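Cystathionine beta-lyases/cystathionine gamma-synthases (Corynebacterium glutamicum, PDB 5X5H) probably catalyses the pyridoxal-phosphate-dependent condensation of O-succinyl-L-homoserine with L-cysteine to give L,L-cystathionine and succinate. Local coordinates at residues Leu102-Tyr107 / Val127-Val132; Leu157-Ile162 / Lys287-His292; Ile88-Ile93 / Leu146-Thr151. One frame throughout, in Å; residues are numbered along the deposited sequence.

Overall arrangement
Interactions 1 and 3 lie on the seven-stranded, cofactor-binding sheet; interaction 2 ties a loop at its end to the C-terminal part. Interaction 3 (helix 82-93 on strand 144-150) encloses interaction 1 (strands 99-103 and 124-128) along the sequence, and strand 99-103 lies beside 144-150 in the sheet; their centres are about 13 Å apart. Interaction 2 opens later and reaches forward to the loop before helix 292-298. Its centre is about 12 Å from that of interaction 1 and about 21 Å from that of interaction 3. Polar contacts join them: Tyr107 N to Glu150 OE2, Ser131 OG to Ile159 O, and Thr160 N to Thr151 OG1. Loops at the sheet's end thus connect the pyridoxal-phosphate pocket with the C-terminal part.

Interaction 1 of 3, residues Leu102-Tyr107 / Val127-Val132. With PLP (pyridoxal-5'-phosphate), chain B.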
loop_
_atom_site.group_PDB
_atom_site.type_symbol
_atom_site.label_atom_id
_atom_site.label_comp_id
_atom_site.label_asym_id
_atom_site.label_seq_id
_atom_site.Cartn_x
_atom_site.Cartn_y
_atom_site.Cartn_z
ATOM N N LEU A 102 -19.053 -20.438 -28.145
ATOM C CA LEU A 102 -18.551 -20.647 -26.798
ATOM C C LEU A 102 -18.525 -22.111 -26.485
ATOM O O LEU A 102 -19.302 -22.887 -27.018
ATOM C CB LEU A 102 -19.571 -19.963 -25.789
ATOM C CG LEU A 102 -19.477 -20.072 -24.281
ATOM C CD1 LEU A 102 -18.305 -19.125 -23.913
ATOM C CD2 LEU A 102 -20.711 -19.725 -23.470
ATOM N N GLY A 103 -17.603 -22.531 -25.608
ATOM C CA GLY A 103 -17.573 -23.890 -25.177
ATOM C C GLY A 103 -18.591 -24.271 -24.144
ATOM O O GLY A 103 -19.332 -23.456 -23.594
ATOM N N ASN A 104 -18.653 -25.620 -23.921
ATOM C CA ASN A 104 -19.611 -26.234 -22.974
ATOM C C ASN A 104 -19.084 -26.456 -21.595
ATOM O O ASN A 104 -19.666 -27.268 -20.824
ATOM C CB ASN A 104 -20.285 -27.602 -23.506
ATOM C CG ASN A 104 -19.314 -28.742 -23.660
ATOM O OD1 ASN A 104 -18.147 -28.692 -23.297
ATOM N ND2 ASN A 104 -19.804 -29.796 -24.298
ATOM N N ASP A 105 -17.905 -25.926 -21.284
ATOM C CA ASP A 105 -17.379 -25.984 -19.919
ATOM C C ASP A 105 -16.586 -24.730 -19.783
ATOM O O ASP A 105 -15.624 -24.547 -20.586
ATOM C CB ASP A 105 -16.503 -27.253 -19.640
ATOM C CG ASP A 105 -16.285 -27.480 -18.078
ATOM O OD1 ASP A 105 -17.278 -27.779 -17.334
ATOM O OD2 ASP A 105 -15.186 -27.331 -17.556
ATOM N N ALA A 106 -16.954 -23.871 -18.871
ATOM C CA ALA A 106 -16.338 -22.513 -18.895
ATOM C C ALA A 106 -16.676 -21.833 -17.641
ATOM O O ALA A 106 -17.665 -22.196 -16.940
ATOM C CB ALA A 106 -16.842 -21.672 -20.090
ATOM N N TYR A 107 -15.905 -20.819 -17.323
ATOM C CA TYR A 107 -16.099 -20.109 -16.171
ATOM C C TYR A 107 -17.561 -19.537 -16.262
ATOM O O TYR A 107 -18.022 -18.921 -17.266
ATOM C CB TYR A 107 -14.998 -18.973 -15.994
ATOM C CG TYR A 107 -15.241 -18.189 -14.842
ATOM C CD1 TYR A 107 -15.378 -18.749 -13.530
ATOM C CD2 TYR A 107 -15.394 -16.801 -14.879
ATOM C CE1 TYR A 107 -15.697 -18.030 -12.373
ATOM C CE2 TYR A 107 -15.667 -16.105 -13.776
ATOM C CZ TYR A 107 -15.802 -16.623 -12.472
ATOM O OH TYR A 107 -16.183 -15.887 -11.355
ATOM N N VAL A 127 -23.390 -22.628 -27.969
ATOM C CA VAL A 127 -22.514 -23.458 -27.186
ATOM C C VAL A 127 -22.180 -24.746 -27.906
ATOM O O VAL A 127 -23.155 -25.357 -28.412
ATOM C CB VAL A 127 -23.102 -23.782 -25.799
ATOM C CG1 VAL A 127 -22.325 -24.932 -25.112
ATOM C CG2 VAL A 127 -23.232 -22.506 -24.976
ATOM N N VAL A 128 -20.922 -25.169 -27.891
ATOM C CA VAL A 128 -20.457 -26.357 -28.520
ATOM C C VAL A 128 -19.428 -27.041 -27.616
ATOM O O VAL A 128 -18.943 -26.431 -26.669
ATOM C CB VAL A 128 -19.783 -26.134 -29.881
ATOM C CG1 VAL A 128 -20.708 -25.366 -30.838
ATOM C CG2 VAL A 128 -18.485 -25.359 -29.781
ATOM N N ASP A 129 -19.126 -28.247 -27.897
ATOM C CA ASP A 129 -17.957 -28.887 -27.304
ATOM C C ASP A 129 -16.756 -28.542 -28.100
ATOM O O ASP A 129 -16.485 -29.060 -29.162
ATOM C CB ASP A 129 -18.219 -30.403 -27.193
ATOM C CG ASP A 129 -17.035 -31.165 -26.574
ATOM O OD1 ASP A 129 -15.987 -30.566 -26.201
ATOM O OD2 ASP A 129 -17.211 -32.414 -26.442
ATOM N N THR A 130 -15.937 -27.584 -27.583
ATOM C CA THR A 130 -14.761 -27.139 -28.337
ATOM C C THR A 130 -13.611 -28.099 -28.499
ATOM O O THR A 130 -12.733 -27.903 -29.349
ATOM C CB THR A 130 -14.169 -25.752 -27.917
ATOM O OG1 THR A 130 -13.795 -25.856 -26.560
ATOM C CG2 THR A 130 -15.174 -24.659 -27.984
ATOM N N SER A 131 -13.653 -29.220 -27.726
ATOM C CA SER A 131 -12.741 -30.314 -27.925
ATOM C C SER A 131 -13.004 -31.104 -29.197
ATOM O O SER A 131 -12.163 -31.897 -29.589
ATOM C CB SER A 131 -12.879 -31.237 -26.764
ATOM O OG SER A 131 -12.639 -30.620 -25.464
ATOM N N VAL A 132 -14.184 -30.919 -29.820
ATOM C CA VAL A 132 -14.535 -31.557 -31.095
ATOM C C VAL A 132 -14.437 -30.472 -32.164
ATOM O O VAL A 132 -15.371 -29.641 -32.248
ATOM C CB VAL A 132 -15.936 -32.134 -31.049
ATOM C CG1 VAL A 132 -16.202 -33.015 -32.303
ATOM C CG2 VAL A 132 -16.120 -33.018 -29.825
HETATM N N1 PLP B . -11.587 -16.916 -16.506
HETATM C C2 PLP B . -11.283 -17.944 -15.744
HETATM C C2A PLP B . -10.819 -19.182 -16.433
HETATM C C3 PLP B . -11.231 -17.797 -14.398
HETATM O O3 PLP B . -10.888 -18.827 -13.551
HETATM C C4 PLP B . -11.581 -16.587 -13.774
HETATM C C4A PLP B . -11.535 -16.468 -12.306
HETATM C C5 PLP B . -12.069 -15.538 -14.590
HETATM C C6 PLP B . -12.030 -15.765 -15.955
HETATM C C5A PLP B . -12.602 -14.213 -14.050
HETATM O O4P PLP B . -11.520 -13.375 -13.520
HETATM P P PLP B . -11.795 -12.383 -12.314
HETATM O O1P PLP B . -12.300 -13.213 -11.150
HETATM O O2P PLP B . -10.405 -11.796 -12.163
HETATM O O3P PLP B . -12.804 -11.335 -12.788
HETATM O O HOH W 1 -16.011 -27.225 -24.601
#
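Leu102 and Val127 meet as parallel neighbours: Val128 N donates to Leu102 O over 2.9 Å (N-H...O angle 153°), and the side chains of Leu102 and Val127 lie alongside each other on one face of the sheet, Leu102 CD2 4.0 Å from Val127 CG2. The other branch of Val127, CG1, stands opposite its backbone N (chi1 166°), which brings it within 3.7 Å of Asn104 CB and against Gly103 O, a buried carbonyl oxygen without a polar partner in the model. Asn104 then lays its amide beside the start of the next turn, ND2 3.4 Å from Asp129 CB, with amide and carboxylate planes 31° apart. Strand 99-103, helix 108-118 and strand 124-128 form a beta-alpha-beta unit at the margin of the seven-stranded sheet, so the contact pairs the two strands that the helix connects. Past their ends a water accepts from both segments, 3.2 Å from Asn104 N and 3.0 Å from Thr130 N. Asp129 OD1 accepts from Ser131 N in an Asx turn, and Thr130 turns CG2 to Gly103 CA while its OG1 bonds to Thr160. Further along, Tyr107 occupies the N-cap position of helix 108-118 and carries the segment into the active site: PLP C4 sits 3.9 Å above the plane of the Tyr107 ring, over its centre, and Tyr107 OH bonds to Arg54 of the second subunit.

Interaction 2 of 3, residues Leu157-Ile162 / Lys287-His292; sequences LGITDI and KNHPGH
His289 presents the edge of its imidazole to Leu157, whose carbonyl oxygen lies close to the ring plane, while Pro290 CD sits 3.6 Å above one ring face, toward the rim. A second imidazole, that of His292, carries Lys287 CA over one face within the same loop. The contact joins two parts of a fold-type I PLP enzyme: the loop that leaves strand 144-150 of the cofactor-binding sheet, and the loop between strand 278-282 of the smaller C-terminal sheet and helix 292-298. Its main polar link is the bond from His289 NE2 to Leu157 O, 2.7 Å long with an angle of 159° at the hydrogen. The donor nitrogen approaches from above the carbonyl plane, 53° out of it, so neither lone pair is met head-on. With CG anti to its own nitrogen (chi1 -174°), the histidine extends across the gap between the loops, and its NE2 proton is committed to this acceptor.

At the ring's edge, near its plane, Ile159 packs against a type II turn that runs from His289 to His292 and is closed by His292 N on His289 O. Ile159 CG2 rests 3.7 Å from Gly291 O, and CG1 lies 3.9 Å from Pro290 O. Gly291 has the positive phi expected of the third turn position, and its backbone lies directly against Ile159, with Ile159 CB 4.2 Å from Gly291 CA. Helix 292-298 packs on Ile159 as well, and Lys297 forms a salt bridge with Asp161. One water joins the backbones, accepting from Ile159 N and donating to Pro290 O, each 2.8 Å away.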
loop_
_atom_site.group_PDB
_atom_site.type_symbol
_atom_site.label_atom_id
_atom_site.label_comp_id
_atom_site.label_asym_id
_atom_site.label_seq_id
_atom_site.Cartn_x
_atom_site.Cartn_y
_atom_site.Cartn_z
ATOM N N LEU A 157 -11.450 -29.133 -16.742
ATOM C CA LEU A 157 -10.164 -29.287 -17.366
ATOM C C LEU A 157 -10.209 -29.923 -18.723
ATOM O O LEU A 157 -9.275 -30.555 -19.178
ATOM C CB LEU A 157 -9.150 -29.943 -16.433
ATOM C CG LEU A 157 -9.150 -29.361 -15.038
ATOM C CD1 LEU A 157 -8.279 -30.080 -14.065
ATOM C CD2 LEU A 157 -8.686 -27.877 -14.953
ATOM N N GLY A 158 -11.287 -29.596 -19.462
ATOM C CA GLY A 158 -11.363 -29.999 -20.849
ATOM C C GLY A 158 -10.354 -29.338 -21.730
ATOM O O GLY A 158 -9.960 -28.153 -21.464
ATOM N N ILE A 159 -9.877 -29.957 -22.778
ATOM C CA ILE A 159 -8.800 -29.494 -23.581
ATOM C C ILE A 159 -9.215 -29.199 -25.026
ATOM O O ILE A 159 -9.896 -30.064 -25.650
ATOM C CB ILE A 159 -7.608 -30.491 -23.637
ATOM C CG1 ILE A 159 -7.152 -30.895 -22.241
ATOM C CG2 ILE A 159 -6.475 -30.086 -24.579
ATOM C CD1 ILE A 159 -6.590 -29.689 -21.451
ATOM N N THR A 160 -8.880 -28.071 -25.578
ATOM C CA THR A 160 -9.151 -27.722 -26.954
ATOM C C THR A 160 -7.892 -27.619 -27.697
ATOM O O THR A 160 -6.906 -26.989 -27.216
ATOM C CB THR A 160 -9.854 -26.350 -26.984
ATOM O OG1 THR A 160 -11.135 -26.476 -26.392
ATOM C CG2 THR A 160 -10.111 -25.837 -28.393
ATOM N N ASP A 161 -7.834 -28.080 -28.963
ATOM C CA ASP A 161 -6.707 -27.981 -29.816
ATOM C C ASP A 161 -6.672 -26.586 -30.428
ATOM O O ASP A 161 -7.410 -26.261 -31.361
ATOM C CB ASP A 161 -6.809 -29.069 -30.936
ATOM C CG ASP A 161 -5.600 -29.162 -31.778
ATOM O OD1 ASP A 161 -4.873 -28.192 -32.054
ATOM O OD2 ASP A 161 -5.376 -30.345 -32.328
ATOM N N ILE A 162 -5.817 -25.734 -29.805
ATOM C CA ILE A 162 -5.844 -24.301 -30.188
ATOM C C ILE A 162 -5.515 -24.102 -31.692
ATOM O O ILE A 162 -6.201 -23.324 -32.358
ATOM C CB ILE A 162 -4.872 -23.503 -29.300
ATOM C CG1 ILE A 162 -5.337 -23.514 -27.855
ATOM C CG2 ILE A 162 -4.809 -22.042 -29.749
ATOM C CD1 ILE A 162 -4.270 -23.162 -26.837
ATOM N N LYS A 287 -3.115 -40.136 -18.725
ATOM C CA LYS A 287 -3.277 -40.667 -20.086
ATOM C C LYS A 287 -4.729 -40.793 -20.602
ATOM O O LYS A 287 -4.930 -40.542 -21.827
ATOM C CB LYS A 287 -2.603 -42.055 -20.227
ATOM C CG LYS A 287 -1.116 -41.977 -20.063
ATOM C CD LYS A 287 -0.468 -43.362 -20.442
ATOM C CE LYS A 287 0.985 -43.516 -20.055
ATOM N NZ LYS A 287 1.851 -42.653 -20.870
ATOM N N ASN A 288 -5.696 -41.038 -19.752
ATOM C CA ASN A 288 -7.052 -41.181 -20.196
ATOM C C ASN A 288 -7.858 -39.932 -20.139
ATOM O O ASN A 288 -9.034 -39.900 -20.405
ATOM C CB ASN A 288 -7.779 -42.284 -19.427
ATOM C CG ASN A 288 -7.278 -43.665 -19.792
ATOM O OD1 ASN A 288 -7.667 -44.171 -20.858
ATOM N ND2 ASN A 288 -6.315 -44.185 -19.010
ATOM N N HIS A 289 -7.230 -38.828 -19.643
ATOM C CA HIS A 289 -8.006 -37.593 -19.611
ATOM C C HIS A 289 -8.269 -37.227 -21.036
ATOM O O HIS A 289 -7.439 -37.325 -21.922
ATOM C CB HIS A 289 -7.124 -36.465 -19.019
ATOM C CG HIS A 289 -7.867 -35.207 -18.806
ATOM N ND1 HIS A 289 -8.744 -35.083 -17.766
ATOM C CD2 HIS A 289 -7.923 -34.066 -19.535
ATOM C CE1 HIS A 289 -9.295 -33.860 -17.838
ATOM N NE2 HIS A 289 -8.826 -33.247 -18.905
ATOM N N PRO A 290 -9.545 -36.819 -21.323
ATOM C CA PRO A 290 -9.886 -36.538 -22.734
ATOM C C PRO A 290 -9.028 -35.378 -23.245
ATOM O O PRO A 290 -8.926 -34.370 -22.539
ATOM C CB PRO A 290 -11.366 -36.225 -22.667
ATOM C CG PRO A 290 -11.841 -36.961 -21.479
ATOM C CD PRO A 290 -10.707 -36.709 -20.468
ATOM N N GLY A 291 -8.376 -35.549 -24.336
ATOM C CA GLY A 291 -7.529 -34.502 -24.870
ATOM C C GLY A 291 -6.148 -34.498 -24.311
ATOM O O GLY A 291 -5.361 -33.621 -24.675
ATOM N N HIS A 292 -5.790 -35.544 -23.555
ATOM C CA HIS A 292 -4.423 -35.613 -23.019
ATOM C C HIS A 292 -3.331 -35.406 -24.065
ATOM O O HIS A 292 -2.353 -34.681 -23.866
ATOM C CB HIS A 292 -4.163 -36.990 -22.288
ATOM C CG HIS A 292 -2.741 -37.229 -21.947
ATOM N ND1 HIS A 292 -2.094 -36.543 -20.934
ATOM C CD2 HIS A 292 -1.781 -37.952 -22.576
ATOM C CE1 HIS A 292 -0.807 -36.926 -20.909
ATOM N NE2 HIS A 292 -0.599 -37.817 -21.879
HETATM O O HOH W 2 -10.906 -32.541 -23.282
#

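Interaction 3 of 3, residues Ile88-Ile93 / Leu146-Thr151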
loop_
_atom_site.group_PDB
_atom_site.type_symbol
_atom_site.label_atom_id
_atom_site.label_comp_id
_atom_site.label_asym_id
_atom_site.label_seq_id
_atom_site.Cartn_x
_atom_site.Cartn_y
_atom_site.Cartn_z
ATOM N N ILE A 88 -14.569 -5.895 -21.986
ATOM C CA ILE A 88 -13.948 -4.978 -22.960
ATOM C C ILE A 88 -13.640 -5.707 -24.236
ATOM O O ILE A 88 -13.947 -5.161 -25.334
ATOM C CB ILE A 88 -12.644 -4.365 -22.384
ATOM C CG1 ILE A 88 -12.925 -3.411 -21.219
ATOM C CG2 ILE A 88 -11.900 -3.608 -23.485
ATOM C CD1 ILE A 88 -13.852 -2.262 -21.503
ATOM N N LEU A 89 -13.071 -6.915 -24.204
ATOM C CA LEU A 89 -12.747 -7.599 -25.437
ATOM C C LEU A 89 -14.025 -7.914 -26.186
ATOM O O LEU A 89 -14.122 -7.732 -27.433
ATOM C CB LEU A 89 -11.886 -8.863 -25.145
ATOM C CG LEU A 89 -10.943 -9.532 -26.062
ATOM C CD1 LEU A 89 -10.176 -8.600 -26.943
ATOM C CD2 LEU A 89 -10.226 -10.555 -25.206
ATOM N N PHE A 90 -15.099 -8.306 -25.531
ATOM C CA PHE A 90 -16.379 -8.567 -26.125
ATOM C C PHE A 90 -16.859 -7.300 -26.869
ATOM O O PHE A 90 -17.429 -7.348 -27.986
ATOM C CB PHE A 90 -17.501 -9.012 -25.182
ATOM C CG PHE A 90 -17.436 -10.418 -24.665
ATOM C CD1 PHE A 90 -16.530 -11.369 -25.066
ATOM C CD2 PHE A 90 -18.288 -10.746 -23.659
ATOM C CE1 PHE A 90 -16.528 -12.681 -24.497
ATOM C CE2 PHE A 90 -18.296 -12.030 -23.116
ATOM C CZ PHE A 90 -17.440 -12.952 -23.569
ATOM N N ARG A 91 -16.756 -6.126 -26.228
ATOM C CA ARG A 91 -17.275 -4.884 -26.773
ATOM C C ARG A 91 -16.490 -4.429 -27.927
ATOM O O ARG A 91 -17.064 -3.644 -28.706
ATOM C CB ARG A 91 -17.387 -3.839 -25.621
ATOM C CG ARG A 91 -18.484 -4.265 -24.678
ATOM C CD ARG A 91 -18.280 -3.526 -23.369
ATOM N NE ARG A 91 -18.922 -2.250 -23.481
ATOM C CZ ARG A 91 -18.961 -1.333 -22.527
ATOM N NH1 ARG A 91 -18.373 -1.567 -21.386
ATOM N NH2 ARG A 91 -19.739 -0.292 -22.699
ATOM N N ILE A 92 -15.241 -4.770 -28.033
ATOM C CA ILE A 92 -14.412 -4.428 -29.195
ATOM C C ILE A 92 -14.788 -5.332 -30.394
ATOM O O ILE A 92 -14.983 -4.884 -31.513
ATOM C CB ILE A 92 -12.943 -4.570 -28.874
ATOM C CG1 ILE A 92 -12.567 -3.446 -27.908
ATOM C CG2 ILE A 92 -12.068 -4.517 -30.124
ATOM C CD1 ILE A 92 -11.243 -3.674 -27.260
ATOM N N ILE A 93 -14.910 -6.631 -30.140
ATOM C CA ILE A 93 -15.027 -7.615 -31.212
ATOM C C ILE A 93 -16.469 -7.693 -31.681
ATOM O O ILE A 93 -16.655 -7.978 -32.904
ATOM C CB ILE A 93 -14.494 -8.949 -30.732
ATOM C CG1 ILE A 93 -12.990 -8.861 -30.548
ATOM C CG2 ILE A 93 -14.755 -10.081 -31.790
ATOM C CD1 ILE A 93 -12.314 -10.040 -29.950
ATOM N N LEU A 146 -16.483 -14.183 -33.085
ATOM C CA LEU A 146 -15.668 -14.594 -31.924
ATOM C C LEU A 146 -15.870 -16.065 -31.669
ATOM O O LEU A 146 -17.027 -16.518 -31.519
ATOM C CB LEU A 146 -16.130 -13.758 -30.727
ATOM C CG LEU A 146 -15.339 -13.978 -29.433
ATOM C CD1 LEU A 146 -13.850 -13.807 -29.549
ATOM C CD2 LEU A 146 -15.957 -13.008 -28.391
ATOM N N ILE A 147 -14.784 -16.755 -31.520
ATOM C CA ILE A 147 -14.764 -18.131 -30.920
ATOM C C ILE A 147 -13.989 -17.984 -29.587
ATOM O O ILE A 147 -12.816 -17.536 -29.615
ATOM C CB ILE A 147 -14.076 -19.125 -31.840
ATOM C CG1 ILE A 147 -14.754 -19.102 -33.247
ATOM C CG2 ILE A 147 -14.078 -20.553 -31.245
ATOM C CD1 ILE A 147 -14.028 -19.969 -34.236
ATOM N N TRP A 148 -14.639 -18.300 -28.491
ATOM C CA TRP A 148 -14.101 -18.147 -27.147
ATOM C C TRP A 148 -13.696 -19.500 -26.596
ATOM O O TRP A 148 -14.586 -20.380 -26.438
ATOM C CB TRP A 148 -15.138 -17.501 -26.247
ATOM C CG TRP A 148 -14.537 -17.128 -24.920
ATOM C CD1 TRP A 148 -14.508 -17.858 -23.772
ATOM C CD2 TRP A 148 -13.872 -15.892 -24.663
ATOM N NE1 TRP A 148 -13.882 -17.123 -22.773
ATOM C CE2 TRP A 148 -13.449 -15.945 -23.332
ATOM C CE3 TRP A 148 -13.636 -14.736 -25.431
ATOM C CZ2 TRP A 148 -12.820 -14.845 -22.724
ATOM C CZ3 TRP A 148 -12.959 -13.629 -24.813
ATOM C CH2 TRP A 148 -12.596 -13.722 -23.466
ATOM N N VAL A 149 -12.419 -19.703 -26.368
ATOM C CA VAL A 149 -11.917 -20.991 -25.927
ATOM C C VAL A 149 -11.274 -20.832 -24.540
ATOM O O VAL A 149 -10.413 -19.920 -24.395
ATOM C CB VAL A 149 -10.922 -21.567 -26.945
ATOM C CG1 VAL A 149 -10.093 -22.709 -26.369
ATOM C CG2 VAL A 149 -11.730 -22.042 -28.213
ATOM N N GLU A 150 -11.531 -21.682 -23.590
ATOM C CA GLU A 150 -10.756 -21.827 -22.378
ATOM C C GLU A 150 -10.093 -23.148 -22.459
ATOM O O GLU A 150 -10.775 -24.156 -22.712
ATOM C CB GLU A 150 -11.569 -21.935 -21.133
ATOM C CG GLU A 150 -12.095 -20.773 -20.601
ATOM C CD GLU A 150 -12.915 -21.025 -19.349
ATOM O OE1 GLU A 150 -12.738 -21.971 -18.545
ATOM O OE2 GLU A 150 -13.732 -20.160 -19.106
ATOM N N THR A 151 -8.793 -23.316 -22.214
ATOM C CA THR A 151 -8.191 -24.628 -22.153
ATOM C C THR A 151 -6.971 -24.613 -21.239
ATOM O O THR A 151 -6.071 -23.795 -21.453
ATOM C CB THR A 151 -7.870 -25.143 -23.570
ATOM O OG1 THR A 151 -7.352 -26.473 -23.505
ATOM C CG2 THR A 151 -6.892 -24.356 -24.385
#
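Phe90 drives the edge of its ring into a face of Trp148, and this is the tight part of the contact. The six-membered ring of the indole and the phenyl ring have their centroids 5.2 Å apart and planes inclined by 74°, a T-shaped pair in which phenylalanine supplies the edge. Phe90 CE1 is the atom that touches: it stands 3.6 Å above the plane of Trp148, offset toward the rim, and nearly equidistant from CE3 and CZ3. The tryptophan is placed for this by its first torsion (chi1 -171°), which sets CG opposite the backbone N and sends the indole out from the strand toward the helix. Leu146, two residues earlier and on the same face of the strand, adds to the grip with CD2 3.8 Å from Phe90 CD1, the two side chains crossing at about a right angle.

Toward the C-terminal end of the helix the packing slackens at Ile93, partly exposed, which meets Leu146 through CG2 at 4.1 Å from CB, an aliphatic contact without directional bonding. Just before Phe90 in sequence, buried Leu89 makes another light contact, its CD2 reaching Trp148 CZ3 at 4.1 Å, and Val177 of the adjoining strand touches both. No hydrogen bond crosses the interface, since apolar side chains alone meet there; the axes of helix and strand are 10.7 Å apart and nearly antiparallel, at 159°.

Phe118 meets Phe90 edge-to-face from helix 108-118, while Arg91, on another side of the helix, forms a salt bridge to Asp87 of the second subunit. Strand 144-150 ends at Glu150, which touches the cofactor, and helix 82-93 begins at Gly82 and Met83, whose backbone nitrogens hydrogen-bond to the pyridoxal phosphate: the helix-on-sheet layer of the fold-type I PLP-binding domain.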